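Local coordinates for histidine triad (HIT) protein (Marinobacter aquaeolei, PDB 3OHE), which probably acts as a hydrolase of the histidine triad (HIT) superfamily, and binds calcium ions in the crystal, at residues F73-N79 with H93-Q99; F3-L9 with M86-H91. One frame throughout, in Å; residues are numbered along the deposited sequence.

Overall arrangement
Both contacts involve the two-strand hairpin of the HIT fold. Contact 1 pairs strands 77-82 and 92-97 and is more buried (8 of 14 touching residues, against 3 of 11). Contact 2, nearer the surface, sets their connection, residues 86-91, against the N-terminal segment and the start of helix 7-12. Their centres lie about 23 Å apart, on opposite sides of the chain's centre. Contact 1 is mainly backbone hydrogen bonding, with apolar packing toward helix 52-72 and a polar face toward the second subunit. In contact 2, one glutamine does the hydrogen bonding, and methyls of Val87 and Leu9 lie over histidine rings in CH-pi contacts. The contacts adjoin in sequence at the triad motif.

Contact 1 (F73-N79 with H93-Q99); sequences FGGDKMN and HHIVRYQ
Val96 packs against Gly75 and Met78 on the helix-facing side of an antiparallel strand pair, part of the HIT-fold sheet. Its CG1 lies 3.5 Å from Gly75 CA, tighter than usual. This branch is anti to the backbone N (chi1 178°), which leaves CG2 to meet the selenium of selenomethionine Met78, modelled in two conformers. Met70 and Met69 of helix 52-72 extend this apolar layer.

Backbone bonds join the strands at Lys77 with Arg97 and Asn79 with Ile95. Asp76 N and Lys77 N both donate to Arg97 O, at 2.9 and 3.3 Å, in a classic beta bulge.

On the other face, bends at chi2 (-60°) and chi3 fold the Arg97 chain back, and NH1 reaches Asn79 OD1 at 2.9 Å. The oxygen meets the guanidinium edge, and the amide and guanidinium planes are almost perpendicular (87°). Arg97 NE forms a salt bridge with Asp101. Lys77 NZ bonds Leu83 O and forms a salt bridge with Glu46, both of the second subunit.

The end away from the hairpin connection is more polar, with Gly74 and Gln99 exposed to solvent. Tyr98 OH donates to Phe73 O at 2.7 Å, where helix 52-72 ends in a Schellman motif with Gly74 at C-prime. Asp76 OD2 takes Gln99 N at 2.8 Å on its anti lone pair. A water links Asp76 OD1, weakly, to NE2 of one Gln99 conformer.

The chemistry divides by face: apolar groups bind the sheet to its helix, while paired charges and amides face the subunit interface. The Arg97 charge is probably stabilised by Asp101.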
ATOM      1  N   PHE A  73     -15.938  10.774   3.787  1.00  7.41           N
ATOM      2  CA  PHE A  73     -15.275  11.940   3.221  1.00  8.09           C
ATOM      3  C   PHE A  73     -15.647  12.141   1.733  1.00  8.32           C
ATOM      4  O   PHE A  73     -15.087  12.993   1.076  1.00  9.09           O
ATOM      5  CB  PHE A  73     -13.741  11.795   3.389  1.00  8.34           C
ATOM      6  CG  PHE A  73     -13.283  11.833   4.817  1.00  8.94           C
ATOM      7  CD1 PHE A  73     -13.322  13.018   5.517  1.00 12.21           C
ATOM      8  CD2 PHE A  73     -12.850  10.700   5.464  1.00  8.85           C
ATOM      9  CE1 PHE A  73     -12.917  13.075   6.841  1.00 13.51           C
ATOM     10  CE2 PHE A  73     -12.465  10.751   6.784  1.00  9.14           C
ATOM     11  CZ  PHE A  73     -12.488  11.906   7.466  1.00 12.92           C
ATOM     12  N   GLY A  74     -16.584  11.358   1.208  1.00  8.76           N
ATOM     13  CA  GLY A  74     -17.028  11.463  -0.186  1.00  8.50           C
ATOM     14  C   GLY A  74     -15.892  11.434  -1.183  1.00  8.16           C
ATOM     15  O   GLY A  74     -15.810  12.280  -2.078  1.00  8.72           O
ATOM     16  N   GLY A  75     -15.012  10.455  -1.021  1.00  7.24           N
ATOM     17  CA  GLY A  75     -13.795  10.412  -1.820  1.00  7.79           C
ATOM     18  C   GLY A  75     -13.977   9.897  -3.226  1.00  7.71           C
ATOM     19  O   GLY A  75     -14.975   9.236  -3.553  1.00  8.79           O
ATOM     20  N   ASP A  76     -13.000  10.198  -4.079  1.00  7.48           N
ATOM     21  CA  ASP A  76     -12.963   9.638  -5.413  1.00  7.60           C
ATOM     22  C   ASP A  76     -12.173   8.331  -5.520  1.00  7.42           C
ATOM     23  O   ASP A  76     -12.533   7.450  -6.312  1.00  9.09           O
ATOM     24  CB  ASP A  76     -12.416  10.633  -6.437  1.00  8.22           C
ATOM     25  CG  ASP A  76     -13.319  11.839  -6.643  1.00  9.28           C
ATOM     26  OD1 ASP A  76     -14.560  11.698  -6.502  1.00  9.69           O
ATOM     27  OD2 ASP A  76     -12.800  12.954  -6.914  1.00 11.49           O
ATOM     28  N   LYS A  77     -11.089   8.184  -4.759  1.00  6.83           N
ATOM     29  CA  LYS A  77     -10.202   7.032  -4.832  1.00  7.16           C
ATOM     30  C   LYS A  77      -9.456   6.937  -3.503  1.00  6.67           C
ATOM     31  O   LYS A  77      -9.094   7.934  -2.945  1.00  7.52           O
ATOM     32  CB  LYS A  77      -9.208   7.203  -5.976  1.00  8.25           C
ATOM     33  CG  LYS A  77      -8.362   5.990  -6.291  1.00  7.70           C
ATOM     34  CD  LYS A  77      -9.177   4.813  -6.855  1.00  9.05           C
ATOM     35  CE  LYS A  77      -8.362   3.489  -6.984  1.00 10.92           C
ATOM     36  NZ  LYS A  77      -7.762   3.074  -5.661  1.00 12.92           N
HETATM   37  N   MSE A  78      -9.236   5.702  -3.040  0.70  6.35           N
HETATM   38  CA  MSE A  78      -8.335   5.492  -1.913  0.70  7.30           C
HETATM   39  C   MSE A  78      -6.929   5.233  -2.344  0.70  6.78           C
HETATM   40  O   MSE A  78      -6.684   4.652  -3.402  0.70  8.06           O
HETATM   41  CB  MSE A  78      -8.778   4.297  -1.053  0.70  9.44           C
HETATM   42  CG  MSE A  78     -10.069   4.530  -0.333  0.70  8.52           C
HETATM   43 SE   MSE A  78     -10.056   6.021   0.936  0.52 11.13          SE
HETATM   44  CE  MSE A  78      -8.727   5.569   2.208  0.70 11.84           C
ATOM     45  N   ASN A  79      -5.998   5.663  -1.504  1.00  6.96           N
ATOM     46  CA  ASN A  79      -4.587   5.252  -1.636  1.00  6.96           C
ATOM     47  C   ASN A  79      -4.184   4.600  -0.299  1.00  7.35           C
ATOM     48  O   ASN A  79      -4.357   5.211   0.763  1.00  9.17           O
ATOM     49  CB  ASN A  79      -3.682   6.430  -1.920  1.00  7.38           C
ATOM     50  CG  ASN A  79      -3.825   7.065  -3.309  1.00  7.87           C
ATOM     51  OD1 ASN A  79      -3.101   8.052  -3.546  1.00  8.52           O
ATOM     52  ND2 ASN A  79      -4.660   6.548  -4.199  1.00  8.05           N
ATOM     53  N   HIS A  93      -0.797   3.556   5.714  1.00  6.14           N
ATOM     54  CA  HIS A  93      -1.428   4.819   5.287  1.00  6.47           C
ATOM     55  C   HIS A  93      -2.725   4.574   4.563  1.00  6.23           C
ATOM     56  O   HIS A  93      -2.787   3.706   3.706  1.00  6.84           O
ATOM     57  CB  HIS A  93      -0.501   5.561   4.315  1.00  6.86           C
ATOM     58  CG  HIS A  93       0.826   5.928   4.876  1.00  6.89           C
ATOM     59  ND1 HIS A  93       0.993   7.014   5.696  1.00  9.56           N
ATOM     60  CD2 HIS A  93       2.043   5.387   4.670  1.00  7.77           C
ATOM     61  CE1 HIS A  93       2.272   7.105   6.001  1.00  9.83           C
ATOM     62  NE2 HIS A  93       2.929   6.131   5.396  1.00  8.79           N
ATOM     63  N   HIS A  94      -3.744   5.374   4.891  1.00  5.55           N
ATOM     64  CA  HIS A  94      -5.046   5.373   4.213  1.00  6.43           C
ATOM     65  C   HIS A  94      -5.393   6.823   3.879  1.00  5.75           C
ATOM     66  O   HIS A  94      -5.650   7.613   4.791  1.00  7.42           O
ATOM     67  CB  HIS A  94      -6.139   4.772   5.106  1.00  6.57           C
ATOM     68  CG  HIS A  94      -5.849   3.394   5.585  1.00  6.24           C
ATOM     69  ND1 HIS A  94      -4.935   3.124   6.574  1.00  6.97           N
ATOM     70  CD2 HIS A  94      -6.326   2.205   5.180  1.00  7.66           C
ATOM     71  CE1 HIS A  94      -4.872   1.812   6.745  1.00  8.24           C
ATOM     72  NE2 HIS A  94      -5.711   1.227   5.918  1.00  8.02           N
ATOM     73  N   ILE A  95      -5.332   7.150   2.591  1.00  6.07           N
ATOM     74  CA  ILE A  95      -5.458   8.553   2.156  1.00  5.67           C
ATOM     75  C   ILE A  95      -6.620   8.659   1.169  1.00  5.86           C
ATOM     76  O   ILE A  95      -6.646   7.950   0.160  1.00  7.09           O
ATOM     77  CB  ILE A  95      -4.171   9.060   1.511  1.00  7.28           C
ATOM     78  CG1 ILE A  95      -2.946   8.752   2.403  1.00  8.83           C
ATOM     79  CG2 ILE A  95      -4.286  10.573   1.235  1.00  8.45           C
ATOM     80  CD1 ILE A  95      -1.611   8.996   1.751  1.00 13.38           C
ATOM     81  N   VAL A  96      -7.606   9.482   1.498  1.00  5.31           N
ATOM     82  CA  VAL A  96      -8.702   9.776   0.571  1.00  5.93           C
ATOM     83  C   VAL A  96      -8.239  10.781  -0.464  1.00  5.88           C
ATOM     84  O   VAL A  96      -7.699  11.827  -0.118  1.00  7.64           O
ATOM     85  CB  VAL A  96      -9.950  10.305   1.325  1.00  6.93           C
ATOM     86  CG1 VAL A  96     -11.058  10.644   0.317  1.00  8.72           C
ATOM     87  CG2 VAL A  96     -10.432   9.327   2.348  1.00  8.92           C
ATOM     88  N   ARG A  97      -8.446  10.436  -1.733  1.00  6.10           N
ATOM     89  CA  ARG A  97      -8.058  11.309  -2.839  1.00  6.03           C
ATOM     90  C   ARG A  97      -9.281  11.822  -3.594  1.00  6.90           C
ATOM     91  O   ARG A  97     -10.330  11.150  -3.638  1.00  7.00           O
ATOM     92  CB  ARG A  97      -7.157  10.549  -3.838  1.00  6.90           C
ATOM     93  CG  ARG A  97      -5.931   9.939  -3.223  1.00  7.33           C
ATOM     94  CD  ARG A  97      -5.010  10.948  -2.566  1.00  7.01           C
ATOM     95  NE  ARG A  97      -4.606  12.004  -3.496  1.00  7.01           N
ATOM     96  CZ  ARG A  97      -3.581  11.925  -4.325  1.00  8.91           C
ATOM     97  NH1 ARG A  97      -2.824  10.861  -4.371  1.00  9.44           N
ATOM     98  NH2 ARG A  97      -3.319  12.936  -5.145  1.00 10.16           N
ATOM     99  N   TYR A  98      -9.107  12.996  -4.199  1.00  7.02           N
ATOM    100  CA  TYR A  98     -10.135  13.633  -4.994  1.00  7.60           C
ATOM    101  C   TYR A  98      -9.497  14.081  -6.300  1.00  7.57           C
ATOM    102  O   TYR A  98      -8.380  14.565  -6.297  1.00  8.13           O
ATOM    103  CB  TYR A  98     -10.724  14.857  -4.294  1.00  7.60           C
ATOM    104  CG  TYR A  98     -11.239  14.603  -2.898  1.00  8.10           C
ATOM    105  CD1 TYR A  98     -12.543  14.224  -2.681  1.00  8.68           C
ATOM    106  CD2 TYR A  98     -10.431  14.785  -1.803  1.00 10.05           C
ATOM    107  CE1 TYR A  98     -13.006  14.000  -1.387  1.00  7.95           C
ATOM    108  CE2 TYR A  98     -10.867  14.581  -0.545  1.00 11.45           C
ATOM    109  CZ  TYR A  98     -12.173  14.215  -0.322  1.00  8.45           C
ATOM    110  OH  TYR A  98     -12.594  14.015   0.974  1.00 10.30           O
ATOM    111  N   GLN A  99     -10.264  14.043  -7.387  0.50  8.29           N
ATOM    112  CA  GLN A  99      -9.785  14.610  -8.655  0.50  9.05           C
ATOM    113  C   GLN A  99      -9.437  16.100  -8.493  0.50  9.34           C
ATOM    114  O   GLN A  99      -8.595  16.626  -9.234  0.50 10.35           O
ATOM    115  CB  GLN A  99     -10.833  14.404  -9.740  0.50  9.51           C
ATOM    116  CG  GLN A  99     -11.210  12.962 -10.039  0.50  9.68           C
ATOM    117  CD  GLN A  99     -12.200  12.916 -11.200  0.50 12.16           C
ATOM    118  OE1 GLN A  99     -11.896  13.362 -12.312  0.50 14.43           O
ATOM    119  NE2 GLN A  99     -13.404  12.434 -10.931  0.50 14.25           N
TER
HETATM  120  O   HOH W   1     -15.017  11.116  -9.087  1.00 19.27           O

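Contact 2 (F3-L9 with M86-H91); sequences FQLHERL and MVPQLH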
ATOM      1  N   PHE A   3       5.223  -3.175  22.906  1.00  8.65           N
ATOM      2  CA  PHE A   3       5.033  -2.209  21.827  1.00  8.16           C
ATOM      3  C   PHE A   3       5.183  -0.780  22.365  1.00  8.07           C
ATOM      4  O   PHE A   3       4.619  -0.449  23.422  1.00  9.57           O
ATOM      5  CB  PHE A   3       3.666  -2.383  21.167  1.00  8.92           C
ATOM      6  CG  PHE A   3       3.341  -1.303  20.172  1.00  8.73           C
ATOM      7  CD1 PHE A   3       3.902  -1.359  18.923  1.00  9.09           C
ATOM      8  CD2 PHE A   3       2.543  -0.247  20.514  1.00  9.42           C
ATOM      9  CE1 PHE A   3       3.637  -0.378  17.989  1.00  9.96           C
ATOM     10  CE2 PHE A   3       2.274   0.756  19.577  1.00 10.63           C
ATOM     11  CZ  PHE A   3       2.820   0.661  18.334  1.00 10.14           C
ATOM     12  N   GLN A   4       5.878   0.058  21.626  1.00  7.84           N
ATOM     13  CA  GLN A   4       5.957   1.478  21.918  1.00  7.88           C
ATOM     14  C   GLN A   4       5.875   2.253  20.628  1.00  7.54           C
ATOM     15  O   GLN A   4       6.671   2.033  19.701  1.00  7.65           O
ATOM     16  CB  GLN A   4       7.257   1.802  22.649  1.00  7.91           C
ATOM     17  CG  GLN A   4       7.342   3.235  23.106  1.00 11.66           C
ATOM     18  CD  GLN A   4       8.604   3.474  23.868  1.00 12.38           C
ATOM     19  OE1 GLN A   4       8.698   3.171  25.081  1.00 14.67           O
ATOM     20  NE2 GLN A   4       9.640   3.916  23.146  1.00 12.61           N
ATOM     21  N   LEU A   5       4.914   3.157  20.521  1.00  7.84           N
ATOM     22  CA  LEU A   5       4.748   3.930  19.289  1.00  7.36           C
ATOM     23  C   LEU A   5       6.042   4.694  18.987  1.00  7.41           C
ATOM     24  O   LEU A   5       6.623   5.347  19.869  1.00  8.57           O
ATOM     25  CB  LEU A   5       3.590   4.918  19.435  1.00  8.61           C
ATOM     26  CG  LEU A   5       3.226   5.700  18.177  1.00  9.69           C
ATOM     27  CD1 LEU A   5       2.696   4.803  17.065  1.00  8.80           C
ATOM     28  CD2 LEU A   5       2.159   6.769  18.493  1.00 10.06           C
ATOM     29  N   HIS A   6       6.499   4.649  17.739  1.00  7.02           N
ATOM     30  CA  HIS A   6       7.699   5.340  17.306  1.00  7.46           C
ATOM     31  C   HIS A   6       7.537   6.846  17.468  1.00  8.51           C
ATOM     32  O   HIS A   6       6.483   7.388  17.140  1.00  7.65           O
ATOM     33  CB  HIS A   6       8.009   4.956  15.855  1.00  7.28           C
ATOM     34  CG  HIS A   6       9.346   5.371  15.373  1.00  7.76           C
ATOM     35  ND1 HIS A   6       9.643   6.671  15.032  1.00  9.22           N
ATOM     36  CD2 HIS A   6      10.473   4.648  15.157  1.00  8.42           C
ATOM     37  CE1 HIS A   6      10.894   6.728  14.609  1.00  9.40           C
ATOM     38  NE2 HIS A   6      11.409   5.509  14.652  1.00  9.56           N
ATOM     39  N   GLU A   7       8.575   7.516  17.957  1.00  8.72           N
ATOM     40  CA  GLU A   7       8.516   8.947  18.236  1.00  9.80           C
ATOM     41  C   GLU A   7       8.149   9.773  17.020  1.00  9.01           C
ATOM     42  O   GLU A   7       7.468  10.799  17.165  1.00 10.09           O
ATOM     43  CB  GLU A   7       9.843   9.440  18.825  1.00 11.69           C
ATOM     44  CG  GLU A   7      11.044   9.366  17.874  1.00 14.96           C
ATOM     45  CD  GLU A   7      11.225  10.529  16.876  1.00 20.84           C
ATOM     46  OE1 GLU A   7      10.684  11.659  17.090  1.00 22.02           O
ATOM     47  OE2 GLU A   7      11.941  10.309  15.854  1.00 23.70           O
ATOM     48  N   ARG A   8       8.580   9.373  15.826  1.00  9.13           N
ATOM     49  CA  ARG A   8       8.262  10.170  14.626  1.00  9.41           C
ATOM     50  C   ARG A   8       6.764  10.078  14.303  1.00  8.31           C
ATOM     51  O   ARG A   8       6.130  11.041  13.902  1.00  9.91           O
ATOM     52  CB  ARG A   8       9.114   9.737  13.432  1.00  9.60           C
ATOM     53  CG  ARG A   8       8.841  10.463  12.145  1.00 15.85           C
ATOM     54  CD  ARG A   8       9.145  11.940  12.086  1.00 22.58           C
ATOM     55  NE  ARG A   8       8.864  12.426  10.722  1.00 27.66           N
ATOM     56  CZ  ARG A   8       9.632  12.207   9.643  1.00 35.04           C
ATOM     57  NH1 ARG A   8      10.778  11.526   9.719  1.00 37.82           N
ATOM     58  NH2 ARG A   8       9.248  12.693   8.458  1.00 34.74           N
ATOM     59  N   LEU A   9       6.201   8.882  14.464  1.00  8.51           N
ATOM     60  CA  LEU A   9       4.748   8.708  14.271  1.00  7.86           C
ATOM     61  C   LEU A   9       3.983   9.532  15.299  1.00  9.14           C
ATOM     62  O   LEU A   9       3.031  10.222  14.943  1.00 10.21           O
ATOM     63  CB  LEU A   9       4.345   7.236  14.334  1.00  8.10           C
ATOM     64  CG  LEU A   9       4.828   6.382  13.163  1.00  9.90           C
ATOM     65  CD1 LEU A   9       4.512   4.901  13.374  1.00  9.78           C
ATOM     66  CD2 LEU A   9       4.300   6.882  11.837  1.00 17.78           C
HETATM   67  N   MSE A  86      11.930   5.595   6.293  0.50 10.24           N
HETATM   68  CA  MSE A  86      12.503   6.392   7.396  0.50 10.48           C
HETATM   69  C   MSE A  86      12.158   5.839   8.794  0.50  9.43           C
HETATM   70  O   MSE A  86      12.938   5.950   9.723  0.50 10.43           O
HETATM   71  CB  MSE A  86      12.021   7.859   7.308  0.50 12.16           C
HETATM   72  CG  MSE A  86      12.589   8.562   6.093  0.50 13.55           C
HETATM   73 SE   MSE A  86      12.020  10.399   5.757  0.37 31.92          SE
HETATM   74  CE  MSE A  86      10.100  10.100   5.752  0.50 29.01           C
ATOM     75  N   VAL A  87      10.964   5.276   8.936  1.00  9.53           N
ATOM     76  CA  VAL A  87      10.368   4.850  10.199  1.00  7.98           C
ATOM     77  C   VAL A  87      10.164   3.362  10.111  1.00  8.22           C
ATOM     78  O   VAL A  87       9.338   2.889   9.316  1.00 10.07           O
ATOM     79  CB  VAL A  87       9.056   5.596  10.459  1.00  9.87           C
ATOM     80  CG1 VAL A  87       8.353   5.021  11.679  1.00 10.26           C
ATOM     81  CG2 VAL A  87       9.339   7.116  10.603  1.00 11.56           C
ATOM     82  N   PRO A  88      10.910   2.587  10.903  1.00  8.27           N
ATOM     83  CA  PRO A  88      10.899   1.124  10.694  1.00  9.21           C
ATOM     84  C   PRO A  88       9.661   0.420  11.257  1.00  9.50           C
ATOM     85  O   PRO A  88       9.371  -0.684  10.856  1.00 13.49           O
ATOM     86  CB  PRO A  88      12.169   0.649  11.424  1.00 10.18           C
ATOM     87  CG  PRO A  88      12.358   1.670  12.545  1.00  9.72           C
ATOM     88  CD  PRO A  88      11.926   2.992  11.899  1.00  8.46           C
ATOM     89  N   GLN A  89       8.908   1.103  12.096  1.00  7.39           N
ATOM     90  CA  GLN A  89       7.709   0.556  12.695  1.00  6.80           C
ATOM     91  C   GLN A  89       6.586   0.500  11.669  1.00  5.77           C
ATOM     92  O   GLN A  89       6.142   1.526  11.182  1.00  7.87           O
ATOM     93  CB  GLN A  89       7.323   1.418  13.873  1.00  6.92           C
ATOM     94  CG  GLN A  89       6.069   0.949  14.633  1.00  6.82           C
ATOM     95  CD  GLN A  89       5.932   1.667  15.950  1.00  7.35           C
ATOM     96  OE1 GLN A  89       5.357   2.756  16.029  1.00  8.01           O
ATOM     97  NE2 GLN A  89       6.540   1.096  16.992  1.00  8.32           N
ATOM     98  N   LEU A  90       6.102  -0.698  11.386  1.00  6.11           N
ATOM     99  CA  LEU A  90       5.050  -0.909  10.399  1.00  6.51           C
ATOM    100  C   LEU A  90       3.855   0.020  10.683  1.00  6.55           C
ATOM    101  O   LEU A  90       3.297   0.018  11.782  1.00  6.73           O
ATOM    102  CB  LEU A  90       4.560  -2.347  10.437  1.00  7.27           C
ATOM    103  CG  LEU A  90       3.322  -2.696   9.581  1.00  6.78           C
ATOM    104  CD1 LEU A  90       3.585  -2.437   8.103  1.00  8.23           C
ATOM    105  CD2 LEU A  90       2.895  -4.120   9.857  1.00  8.77           C
ATOM    106  N   HIS A  91       3.440   0.757   9.635  1.00  6.02           N
ATOM    107  CA  HIS A  91       2.264   1.587   9.720  1.00  6.37           C
ATOM    108  C   HIS A  91       1.647   1.659   8.330  1.00  6.82           C
ATOM    109  O   HIS A  91       2.357   1.716   7.334  1.00  8.27           O
ATOM    110  CB  HIS A  91       2.587   2.950  10.338  1.00  8.22           C
ATOM    111  CG  HIS A  91       3.581   3.768   9.578  1.00  8.00           C
ATOM    112  ND1 HIS A  91       4.930   3.522   9.626  1.00  7.61           N
ATOM    113  CD2 HIS A  91       3.437   4.897   8.836  1.00  8.30           C
ATOM    114  CE1 HIS A  91       5.570   4.449   8.918  1.00  7.99           C
ATOM    115  NE2 HIS A  91       4.682   5.285   8.410  1.00  8.93           N
TER
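Gln89, Leu9 and His6 carry the contact between the N-terminal segment and the histidine triad motif. By sequence, Gln89, His91 and His93 fall at the His-X-His-X-His positions, with glutamine apparently replacing the first histidine.

The Gln89 chain runs extended to CD (chi1 -179°, chi2 167°), which carries its amide to the backbone of residues 4-6. Both ends of the amide are used. NE2 donates to Gln4 O at 2.9 Å, from above the carbonyl plane. OE1 accepts from His6 N at 2.8 Å, with the donor tilted from the amide carbonyl plane. These two bonds fix the rotation of the amide. Phe3 CE1 lies against NE2.

His6 is the N-cap of helix 7-12. Its ND1 accepts from Arg8 N at 3.0 Å. Val87 CG1 sits over one face of the ring, 3.9 Å from its centroid, in a CH-pi contact.

Leu9 reaches inward from the first helical turn. Its CD1 meets Gln89 OE1, and its CD2 lies over the centre of the His91 ring, 3.7 Å from the centroid. His91 NE2 bonds a glycerol, probably from the crystallisation liquor. A nearly straight bond at the ring's edge, His91 ND1 to Gln89 O at 2.8 Å, sets its rotation.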